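Local structure of peptide amidase (Stenotrophomonas maltophilia, 1M22) at residues A95-Q104 and G144-T152; S189-N197 and P416-I424. The protein probably hydrolyses amide bonds, such as the C-terminal amide of peptides, as a member of the amidase signature family. One frame throughout, in Å; residues are numbered along the deposited sequence.

Contact 1. Residues A95-Q104 and G144-T152; sequences ATSAGSLALQ and GWSARGGQT
The guanidinium of Arg148 has the methyl of Ala95 over one face, with CB 4.0 Å from NH2, and the hydroxyl of Ser97 at its edge. Arg148 sits in the loop of a two-stranded beta hairpin, strands 145-146 and 150-151, which packs against a type I' turn running from Ser97 to Ser100. An extended chain carries the charge from the hairpin to Ser97, where the turn begins: CG lies opposite the backbone N (chi1 180°), and the rest continues nearly straight to NE. There NH1 donates to Ser97 OG at 3.0 Å, although OG stands 28° out of the guanidinium plane. The charge is answered by a salt bridge from NH2 to Glu53 on strand 51-54, while Ser97 OG is also hydrogen-bonded to Asp87, the neighbour in sequence of the active-site Lys86. The backbones meet more directly, where Arg148 N donates to Gly99 O over 2.9 Å at a fairly straight 163°. Glycine suits position 99 twice over: its left-handed backbone conformation belongs to the turn, and Ser146 CB lies only 3.6 Å from Gly99 CA, where a side chain would have to go. Ser146 is small enough to fit against this bare backbone, and its OG accepts from Gly149 N within the hairpin loop and is hydrogen-bonded to Asn129. Leu101 supplies the apolar part. Its CG rests 3.8 Å from Ala147 CB, and its CD2 branch reaches the base of Arg148, 4.0 Å from CA. Finally, a water accepts from Arg148 NH2 at 3.0 Å and donates to Gln104 O at 2.8 Å.

Contact 2. Residues S189-N197 and P416-I424; sequences SIVCPAAIN and PTTGVAWPI
The loop that leaves strand 412-416 passes over the short helix 191-196, bringing the CA atoms of Ala421 and Ile196 to 5.9 Å and those of Thr417 and Ala195 to 6.5 Å. Near the start of the crossing, the CG2 methyl of Thr417, set opposite its backbone N, drops onto the helix beside Val191 O and Ala195 CB, the latter 3.7 Å away. Alanine allows this close seat, and threonine serves both surroundings, since its OG1 is hydrogen-bonded to Thr448 on strand 446-454. Thr418 is divided likewise: OG1 pairs with Glu434, whereas CG2 meets Cys192 SG at 3.8 Å and the side chain of Ile196, which it crosses at about a right angle. Cys192 is one half of a disulfide with Cys163 known for this protein but absent here; the two residues still touch. Ile196 contributes most of the helix surface. Its CD1 packs against the loop backbone, 3.3 Å from Gly419 O and close to Ala421 N, and approaches Trp422 obliquely, while the CG2 branch meets Ala421 CB at 4.0 Å. At the end of the helix, Pro193 O accepts from both Asn197 N and Asn197 ND2, which reach it from opposite faces of the carbonyl plane. The direct contacts between helix and loop are van der Waals ones, and the polar link is a water that donates to Ile196 O at 2.9 Å and accepts from Ala421 N at 3.0 Å. The helix begins two residues after the nucleophile Ser189, whose OG is hydrogen-bonded to Ser165. With methyl contacts and one bridging water across it, the pairing rests mainly on complementary shape.

Both contacts are largely buried and lie in the same family region, but contact 2 is the more central, its centre about 12 Å from that of the chain against about 17 Å for contact 1, whose Gln104 is exposed. They share no helix or strand: contact 1 joins a loop to a small hairpin, contact 2 a helix to a loop of the main sheet. A charged arginine and direct hydrogen bonds dominate the first, methyl groups and a water the second. Their centres are about 21 Å apart, yet Gln151 OE1 lies 3.8 Å from Ile424 CG2. Segment 189-197 carries the nucleophile, though Ser189 does not touch the loop; contact 1 lies near Lys86 and Ser165 without including either.

Contact 1. Residues A95-Q104 and G144-T152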
ATOM      1  N   ALA A  95     -10.644  12.173 -11.392  1.00 12.24           N
ATOM      2  CA  ALA A  95      -9.483  13.035 -11.304  1.00 11.46           C
ATOM      3  C   ALA A  95      -8.427  12.253 -10.537  1.00 11.73           C
ATOM      4  O   ALA A  95      -8.735  11.251  -9.891  1.00 12.44           O
ATOM      5  CB  ALA A  95      -9.828  14.317 -10.556  1.00 12.62           C
ATOM      6  N   THR A  96      -7.180  12.693 -10.643  1.00  9.90           N
ATOM      7  CA  THR A  96      -6.076  12.086  -9.909  1.00 10.12           C
ATOM      8  C   THR A  96      -5.432  13.318  -9.289  1.00 10.55           C
ATOM      9  O   THR A  96      -4.657  14.021  -9.932  1.00 12.11           O
ATOM     10  CB  THR A  96      -5.097  11.351 -10.844  1.00  9.62           C
ATOM     11  OG1 THR A  96      -5.777  10.253 -11.468  1.00 12.39           O
ATOM     12  CG2 THR A  96      -3.917  10.806 -10.049  1.00 12.26           C
ATOM     13  N   SER A  97      -5.771  13.571  -8.031  1.00  9.60           N
ATOM     14  CA  SER A  97      -5.318  14.775  -7.344  1.00  9.99           C
ATOM     15  C   SER A  97      -4.213  14.679  -6.312  1.00  8.69           C
ATOM     16  O   SER A  97      -3.681  15.713  -5.896  1.00  9.36           O
ATOM     17  CB  SER A  97      -6.515  15.430  -6.656  1.00 10.36           C
ATOM     18  OG  SER A  97      -6.946  14.652  -5.545  1.00 11.10           O
ATOM     19  N   ALA A  98      -3.870  13.467  -5.888  1.00  8.26           N
ATOM     20  CA  ALA A  98      -2.873  13.283  -4.839  1.00  8.56           C
ATOM     21  C   ALA A  98      -3.404  13.990  -3.585  1.00  7.55           C
ATOM     22  O   ALA A  98      -2.646  14.294  -2.665  1.00  8.14           O
ATOM     23  CB  ALA A  98      -1.527  13.880  -5.253  1.00 10.74           C
ATOM     24  N   GLY A  99      -4.712  14.250  -3.564  1.00  8.24           N
ATOM     25  CA  GLY A  99      -5.340  14.919  -2.435  1.00  8.29           C
ATOM     26  C   GLY A  99      -5.287  16.440  -2.470  1.00  9.17           C
ATOM     27  O   GLY A  99      -5.865  17.106  -1.606  1.00  9.15           O
ATOM     28  N   SER A 100      -4.611  16.991  -3.474  1.00  8.27           N
ATOM     29  CA  SER A 100      -4.458  18.440  -3.605  1.00  9.57           C
ATOM     30  C   SER A 100      -5.562  19.137  -4.393  1.00 10.86           C
ATOM     31  O   SER A 100      -6.098  18.594  -5.356  1.00 11.68           O
ATOM     32  CB  SER A 100      -3.108  18.748  -4.256  1.00 10.45           C
ATOM     33  OG  SER A 100      -2.964  20.135  -4.519  1.00 11.31           O
ATOM     34  N   LEU A 101      -5.892  20.357  -3.979  1.00 10.06           N
ATOM     35  CA  LEU A 101      -6.909  21.132  -4.675  1.00 11.96           C
ATOM     36  C   LEU A 101      -6.380  21.593  -6.035  1.00 13.51           C
ATOM     37  O   LEU A 101      -7.152  21.934  -6.928  1.00 16.87           O
ATOM     38  CB  LEU A 101      -7.319  22.343  -3.834  1.00 12.64           C
ATOM     39  CG  LEU A 101      -8.105  22.017  -2.561  1.00 13.98           C
ATOM     40  CD1 LEU A 101      -8.335  23.288  -1.759  1.00 15.10           C
ATOM     41  CD2 LEU A 101      -9.432  21.372  -2.931  1.00 14.31           C
ATOM     42  N   ALA A 102      -5.058  21.589  -6.190  1.00 12.27           N
ATOM     43  CA  ALA A 102      -4.435  22.013  -7.440  1.00 14.17           C
ATOM     44  C   ALA A 102      -4.763  21.091  -8.616  1.00 14.69           C
ATOM     45  O   ALA A 102      -4.753  21.522  -9.771  1.00 17.98           O
ATOM     46  CB  ALA A 102      -2.924  22.105  -7.259  1.00 15.49           C
ATOM     47  N   LEU A 103      -5.063  19.827  -8.327  1.00 14.13           N
ATOM     48  CA  LEU A 103      -5.373  18.865  -9.383  1.00 13.87           C
ATOM     49  C   LEU A 103      -6.801  18.321  -9.329  1.00 15.24           C
ATOM     50  O   LEU A 103      -7.079  17.243  -9.858  1.00 14.78           O
ATOM     51  CB  LEU A 103      -4.388  17.694  -9.323  1.00 13.92           C
ATOM     52  CG  LEU A 103      -2.902  18.019  -9.483  1.00 13.32           C
ATOM     53  CD1 LEU A 103      -2.091  16.750  -9.293  1.00 13.19           C
ATOM     54  CD2 LEU A 103      -2.643  18.621 -10.854  1.00 13.90           C
ATOM     55  N   GLN A 104      -7.707  19.067  -8.706  1.00 15.49           N
ATOM     56  CA  GLN A 104      -9.096  18.635  -8.587  1.00 17.40           C
ATOM     57  C   GLN A 104      -9.807  18.444  -9.927  1.00 16.95           C
ATOM     58  O   GLN A 104     -10.787  17.705 -10.010  1.00 19.38           O
ATOM     59  CB  GLN A 104      -9.886  19.630  -7.733  1.00 20.34           C
ATOM     60  CG  GLN A 104      -9.899  21.045  -8.284  1.00 25.31           C
ATOM     61  CD  GLN A 104     -10.791  21.971  -7.482  1.00 29.12           C
ATOM     62  OE1 GLN A 104     -10.614  22.131  -6.274  1.00 31.39           O
ATOM     63  NE2 GLN A 104     -11.754  22.590  -8.154  1.00 31.19           N
ATOM     64  N   GLY A 144      -3.173  10.835   6.695  1.00  7.85           N
ATOM     65  CA  GLY A 144      -4.542  10.662   6.252  1.00  8.15           C
ATOM     66  C   GLY A 144      -5.306  11.930   5.925  1.00  7.05           C
ATOM     67  O   GLY A 144      -6.502  11.870   5.642  1.00  7.45           O
ATOM     68  N   TRP A 145      -4.632  13.075   5.963  1.00  7.82           N
ATOM     69  CA  TRP A 145      -5.290  14.337   5.649  1.00  7.39           C
ATOM     70  C   TRP A 145      -4.867  14.909   4.303  1.00  6.22           C
ATOM     71  O   TRP A 145      -3.696  14.851   3.931  1.00  7.40           O
ATOM     72  CB  TRP A 145      -4.987  15.400   6.712  1.00  8.28           C
ATOM     73  CG  TRP A 145      -5.618  16.737   6.384  1.00  9.26           C
ATOM     74  CD1 TRP A 145      -6.879  17.150   6.711  1.00 10.57           C
ATOM     75  CD2 TRP A 145      -5.055  17.776   5.569  1.00  9.47           C
ATOM     76  NE1 TRP A 145      -7.137  18.378   6.146  1.00 10.43           N
ATOM     77  CE2 TRP A 145      -6.037  18.785   5.440  1.00  9.54           C
ATOM     78  CE3 TRP A 145      -3.818  17.951   4.932  1.00  9.86           C
ATOM     79  CZ2 TRP A 145      -5.820  19.953   4.699  1.00 10.76           C
ATOM     80  CZ3 TRP A 145      -3.603  19.116   4.193  1.00 11.26           C
ATOM     81  CH2 TRP A 145      -4.604  20.099   4.086  1.00 10.99           C
ATOM     82  N   SER A 146      -5.835  15.461   3.579  1.00  6.89           N
ATOM     83  CA  SER A 146      -5.565  16.139   2.318  1.00  6.76           C
ATOM     84  C   SER A 146      -6.607  17.251   2.208  1.00  8.37           C
ATOM     85  O   SER A 146      -7.682  17.164   2.805  1.00  8.65           O
ATOM     86  CB  SER A 146      -5.646  15.185   1.118  1.00  8.07           C
ATOM     87  OG  SER A 146      -6.977  14.838   0.797  1.00  7.77           O
ATOM     88  N   ALA A 147      -6.286  18.303   1.467  1.00  8.89           N
ATOM     89  CA  ALA A 147      -7.217  19.413   1.329  1.00  8.74           C
ATOM     90  C   ALA A 147      -8.482  19.009   0.582  1.00 11.34           C
ATOM     91  O   ALA A 147      -9.582  19.446   0.924  1.00 12.55           O
ATOM     92  CB  ALA A 147      -6.538  20.576   0.616  1.00 10.92           C
ATOM     93  N   ARG A 148      -8.331  18.161  -0.430  1.00  9.53           N
ATOM     94  CA  ARG A 148      -9.475  17.730  -1.219  1.00 10.11           C
ATOM     95  C   ARG A 148     -10.293  16.618  -0.568  1.00 11.28           C
ATOM     96  O   ARG A 148     -11.514  16.574  -0.720  1.00 13.83           O
ATOM     97  CB  ARG A 148      -9.008  17.283  -2.608  1.00 11.06           C
ATOM     98  CG  ARG A 148     -10.122  16.805  -3.521  1.00 10.81           C
ATOM     99  CD  ARG A 148      -9.653  16.705  -4.967  1.00 14.27           C
ATOM    100  NE  ARG A 148     -10.697  16.182  -5.845  1.00 14.27           N
ATOM    101  CZ  ARG A 148     -10.754  14.928  -6.282  1.00 13.46           C
ATOM    102  NH1 ARG A 148      -9.822  14.054  -5.931  1.00 12.76           N
ATOM    103  NH2 ARG A 148     -11.754  14.543  -7.062  1.00 14.72           N
ATOM    104  N   GLY A 149      -9.631  15.730   0.166  1.00  8.79           N
ATOM    105  CA  GLY A 149     -10.346  14.625   0.785  1.00  9.54           C
ATOM    106  C   GLY A 149     -10.636  14.735   2.268  1.00  8.75           C
ATOM    107  O   GLY A 149     -11.361  13.912   2.825  1.00  9.66           O
ATOM    108  N   GLY A 150     -10.087  15.750   2.919  1.00  8.23           N
ATOM    109  CA  GLY A 150     -10.319  15.884   4.340  1.00  8.08           C
ATOM    110  C   GLY A 150      -9.522  14.863   5.129  1.00  7.76           C
ATOM    111  O   GLY A 150      -8.493  14.363   4.668  1.00  8.11           O
ATOM    112  N   GLN A 151     -10.020  14.530   6.313  1.00  7.97           N
ATOM    113  CA  GLN A 151      -9.353  13.596   7.206  1.00  8.20           C
ATOM    114  C   GLN A 151      -9.940  12.192   7.221  1.00  8.06           C
ATOM    115  O   GLN A 151     -11.087  11.991   7.618  1.00  9.50           O
ATOM    116  CB  GLN A 151      -9.387  14.152   8.628  1.00  8.81           C
ATOM    117  CG  GLN A 151      -8.690  13.281   9.652  1.00  9.75           C
ATOM    118  CD  GLN A 151      -7.194  13.225   9.438  1.00 10.01           C
ATOM    119  OE1 GLN A 151      -6.512  14.251   9.467  1.00 11.55           O
ATOM    120  NE2 GLN A 151      -6.672  12.022   9.220  1.00  8.91           N
ATOM    121  N   THR A 152      -9.149  11.215   6.791  1.00  6.38           N
ATOM    122  CA  THR A 152      -9.596   9.830   6.815  1.00  6.83           C
ATOM    123  C   THR A 152      -9.446   9.357   8.262  1.00  5.31           C
ATOM    124  O   THR A 152      -8.507   9.748   8.955  1.00  7.18           O
ATOM    125  CB  THR A 152      -8.742   8.964   5.865  1.00  6.94           C
ATOM    126  OG1 THR A 152      -8.949   9.406   4.516  1.00  8.92           O
ATOM    127  CG2 THR A 152      -9.125   7.491   5.972  1.00  7.24           C
TER
HETATM  128  O   HOH W   1     -13.051  16.674  -8.650  1.00 28.38           O

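Contact 2. Residues S189-N197 and P416-I424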
ATOM      1  N   SER A 189       4.351   3.633   3.422  1.00  6.52           N
ATOM      2  CA  SER A 189       2.987   3.973   3.006  1.00  6.94           C
ATOM      3  C   SER A 189       1.991   2.869   2.675  1.00  6.06           C
ATOM      4  O   SER A 189       0.805   3.155   2.496  1.00  6.44           O
ATOM      5  CB  SER A 189       3.024   4.985   1.864  1.00  8.42           C
ATOM      6  OG  SER A 189       3.345   6.273   2.368  1.00 17.00           O
ATOM      7  N   ILE A 190       2.452   1.628   2.552  1.00  5.35           N
ATOM      8  CA  ILE A 190       1.521   0.525   2.340  1.00  5.01           C
ATOM      9  C   ILE A 190       1.462  -0.306   3.619  1.00  5.36           C
ATOM     10  O   ILE A 190       0.396  -0.467   4.211  1.00  6.74           O
ATOM     11  CB  ILE A 190       1.931  -0.415   1.176  1.00  5.00           C
ATOM     12  CG1 ILE A 190       1.596   0.240  -0.168  1.00  6.39           C
ATOM     13  CG2 ILE A 190       1.194  -1.760   1.298  1.00  7.02           C
ATOM     14  CD1 ILE A 190       2.104  -0.532  -1.368  1.00  6.99           C
ATOM     15  N   VAL A 191       2.609  -0.795   4.077  1.00  5.68           N
ATOM     16  CA  VAL A 191       2.607  -1.656   5.253  1.00  6.53           C
ATOM     17  C   VAL A 191       2.188  -1.014   6.565  1.00  6.22           C
ATOM     18  O   VAL A 191       1.559  -1.671   7.392  1.00  6.30           O
ATOM     19  CB  VAL A 191       3.973  -2.382   5.435  1.00  6.46           C
ATOM     20  CG1 VAL A 191       4.237  -3.275   4.232  1.00  8.24           C
ATOM     21  CG2 VAL A 191       5.101  -1.377   5.615  1.00  9.19           C
ATOM     22  N   CYS A 192       2.505   0.261   6.761  1.00  6.28           N
ATOM     23  CA  CYS A 192       2.122   0.905   8.012  1.00  8.70           C
ATOM     24  C   CYS A 192       0.608   1.082   8.122  1.00  6.14           C
ATOM     25  O   CYS A 192       0.007   0.651   9.107  1.00  6.57           O
ATOM     26  CB  CYS A 192       2.828   2.251   8.168  1.00  8.10           C
ATOM     27  SG  CYS A 192       3.075   2.708   9.893  1.00 22.03           S
ATOM     28  N   PRO A 193      -0.032   1.721   7.124  1.00  5.54           N
ATOM     29  CA  PRO A 193      -1.485   1.857   7.274  1.00  6.01           C
ATOM     30  C   PRO A 193      -2.193   0.505   7.222  1.00  6.27           C
ATOM     31  O   PRO A 193      -3.251   0.329   7.816  1.00  6.12           O
ATOM     32  CB  PRO A 193      -1.878   2.805   6.136  1.00  6.63           C
ATOM     33  CG  PRO A 193      -0.772   2.644   5.127  1.00  6.60           C
ATOM     34  CD  PRO A 193       0.464   2.507   5.981  1.00  6.37           C
ATOM     35  N   ALA A 194      -1.616  -0.464   6.520  1.00  5.26           N
ATOM     36  CA  ALA A 194      -2.246  -1.776   6.482  1.00  5.51           C
ATOM     37  C   ALA A 194      -2.255  -2.359   7.901  1.00  6.03           C
ATOM     38  O   ALA A 194      -3.290  -2.822   8.385  1.00  5.56           O
ATOM     39  CB  ALA A 194      -1.495  -2.699   5.526  1.00  5.49           C
ATOM     40  N   ALA A 195      -1.112  -2.318   8.579  1.00  5.00           N
ATOM     41  CA  ALA A 195      -1.026  -2.853   9.935  1.00  6.03           C
ATOM     42  C   ALA A 195      -1.918  -2.083  10.909  1.00  5.93           C
ATOM     43  O   ALA A 195      -2.614  -2.680  11.735  1.00  6.26           O
ATOM     44  CB  ALA A 195       0.423  -2.818  10.420  1.00  6.39           C
ATOM     45  N   ILE A 196      -1.885  -0.758  10.804  1.00  6.02           N
ATOM     46  CA  ILE A 196      -2.657   0.130  11.673  1.00  4.68           C
ATOM     47  C   ILE A 196      -4.165  -0.095  11.552  1.00  5.90           C
ATOM     48  O   ILE A 196      -4.912   0.106  12.520  1.00  6.38           O
ATOM     49  CB  ILE A 196      -2.288   1.605  11.350  1.00  5.60           C
ATOM     50  CG1 ILE A 196      -0.889   1.914  11.898  1.00  7.51           C
ATOM     51  CG2 ILE A 196      -3.339   2.571  11.906  1.00  6.31           C
ATOM     52  CD1 ILE A 196      -0.823   2.037  13.407  1.00  8.94           C
ATOM     53  N   ASN A 197      -4.606  -0.528  10.375  1.00  5.66           N
ATOM     54  CA  ASN A 197      -6.023  -0.778  10.131  1.00  6.25           C
ATOM     55  C   ASN A 197      -6.387  -2.264  10.035  1.00  5.86           C
ATOM     56  O   ASN A 197      -7.435  -2.623   9.500  1.00  6.37           O
ATOM     57  CB  ASN A 197      -6.469  -0.020   8.875  1.00  5.10           C
ATOM     58  CG  ASN A 197      -6.403   1.488   9.055  1.00  7.09           C
ATOM     59  OD1 ASN A 197      -7.246   2.082   9.735  1.00  8.52           O
ATOM     60  ND2 ASN A 197      -5.393   2.116   8.464  1.00  6.61           N
ATOM     61  N   PRO A 416       7.369  -6.765  14.461  1.00  7.58           N
ATOM     62  CA  PRO A 416       6.052  -6.125  14.510  1.00  7.57           C
ATOM     63  C   PRO A 416       6.193  -5.019  13.461  1.00  6.98           C
ATOM     64  O   PRO A 416       7.270  -4.437  13.323  1.00  8.20           O
ATOM     65  CB  PRO A 416       5.996  -5.548  15.922  1.00  7.98           C
ATOM     66  CG  PRO A 416       6.903  -6.449  16.707  1.00 10.89           C
ATOM     67  CD  PRO A 416       8.057  -6.674  15.759  1.00  9.08           C
ATOM     68  N   THR A 417       5.134  -4.727  12.717  1.00  6.91           N
ATOM     69  CA  THR A 417       5.214  -3.698  11.688  1.00  5.57           C
ATOM     70  C   THR A 417       5.411  -2.299  12.264  1.00  6.58           C
ATOM     71  O   THR A 417       6.274  -1.540  11.817  1.00  8.58           O
ATOM     72  CB  THR A 417       3.951  -3.721  10.815  1.00  7.06           C
ATOM     73  OG1 THR A 417       3.767  -5.049  10.310  1.00  7.58           O
ATOM     74  CG2 THR A 417       4.077  -2.747   9.647  1.00  7.41           C
ATOM     75  N   THR A 418       4.605  -1.968  13.265  1.00  6.99           N
ATOM     76  CA  THR A 418       4.667  -0.664  13.907  1.00  8.48           C
ATOM     77  C   THR A 418       3.855  -0.744  15.197  1.00  8.36           C
ATOM     78  O   THR A 418       3.492  -1.835  15.632  1.00  7.90           O
ATOM     79  CB  THR A 418       4.092   0.432  12.965  1.00  9.75           C
ATOM     80  OG1 THR A 418       4.245   1.721  13.570  1.00 11.21           O
ATOM     81  CG2 THR A 418       2.612   0.178  12.669  1.00  9.70           C
ATOM     82  N   GLY A 419       3.594   0.402  15.819  1.00  8.92           N
ATOM     83  CA  GLY A 419       2.803   0.416  17.039  1.00  9.42           C
ATOM     84  C   GLY A 419       1.335   0.526  16.673  1.00  9.80           C
ATOM     85  O   GLY A 419       0.948   0.183  15.554  1.00 11.14           O
ATOM     86  N   VAL A 420       0.507   1.000  17.599  1.00  9.74           N
ATOM     87  CA  VAL A 420      -0.918   1.136  17.318  1.00  9.05           C
ATOM     88  C   VAL A 420      -1.298   2.564  16.957  1.00  8.25           C
ATOM     89  O   VAL A 420      -0.521   3.499  17.146  1.00  9.94           O
ATOM     90  CB  VAL A 420      -1.781   0.690  18.515  1.00 10.74           C
ATOM     91  CG1 VAL A 420      -1.530  -0.778  18.809  1.00 12.85           C
ATOM     92  CG2 VAL A 420      -1.473   1.548  19.733  1.00 14.01           C
ATOM     93  N   ALA A 421      -2.505   2.719  16.423  1.00  8.87           N
ATOM     94  CA  ALA A 421      -3.009   4.024  16.027  1.00  8.73           C
ATOM     95  C   ALA A 421      -2.997   5.002  17.199  1.00  9.42           C
ATOM     96  O   ALA A 421      -3.226   4.621  18.349  1.00  9.64           O
ATOM     97  CB  ALA A 421      -4.422   3.886  15.477  1.00  9.69           C
ATOM     98  N   TRP A 422      -2.742   6.264  16.882  1.00  9.82           N
ATOM     99  CA  TRP A 422      -2.680   7.337  17.867  1.00 10.83           C
ATOM    100  C   TRP A 422      -3.788   8.351  17.588  1.00 10.49           C
ATOM    101  O   TRP A 422      -4.344   8.388  16.491  1.00  9.68           O
ATOM    102  CB  TRP A 422      -1.321   8.027  17.762  1.00 11.31           C
ATOM    103  CG  TRP A 422      -1.037   8.517  16.370  1.00 12.91           C
ATOM    104  CD1 TRP A 422      -1.314   9.755  15.862  1.00 14.76           C
ATOM    105  CD2 TRP A 422      -0.482   7.755  15.289  1.00 14.62           C
ATOM    106  NE1 TRP A 422      -0.967   9.811  14.532  1.00 15.80           N
ATOM    107  CE2 TRP A 422      -0.454   8.597  14.155  1.00 14.40           C
ATOM    108  CE3 TRP A 422      -0.007   6.442  15.170  1.00 16.59           C
ATOM    109  CZ2 TRP A 422       0.030   8.168  12.914  1.00 16.30           C
ATOM    110  CZ3 TRP A 422       0.474   6.013  13.933  1.00 16.48           C
ATOM    111  CH2 TRP A 422       0.488   6.877  12.823  1.00 16.24           C
ATOM    112  N   PRO A 423      -4.132   9.183  18.585  1.00  9.99           N
ATOM    113  CA  PRO A 423      -5.178  10.190  18.389  1.00 10.23           C
ATOM    114  C   PRO A 423      -4.778  11.107  17.235  1.00 11.15           C
ATOM    115  O   PRO A 423      -3.641  11.576  17.179  1.00 12.41           O
ATOM    116  CB  PRO A 423      -5.197  10.931  19.725  1.00 12.34           C
ATOM    117  CG  PRO A 423      -4.787   9.881  20.700  1.00 12.98           C
ATOM    118  CD  PRO A 423      -3.662   9.176  19.982  1.00 12.00           C
ATOM    119  N   ILE A 424      -5.704  11.359  16.316  1.00 10.77           N
ATOM    120  CA  ILE A 424      -5.421  12.222  15.175  1.00 13.93           C
ATOM    121  C   ILE A 424      -4.976  13.614  15.612  1.00 19.32           C
ATOM    122  O   ILE A 424      -4.002  14.151  15.087  1.00 20.21           O
ATOM    123  CB  ILE A 424      -6.655  12.357  14.253  1.00 12.49           C
ATOM    124  CG1 ILE A 424      -6.979  11.000  13.620  1.00 12.22           C
ATOM    125  CG2 ILE A 424      -6.389  13.402  13.169  1.00 13.45           C
ATOM    126  CD1 ILE A 424      -8.270  10.985  12.829  1.00 12.92           C
TER
HETATM  127  O   HOH W   2      -3.769   0.299  15.190  1.00  7.91           O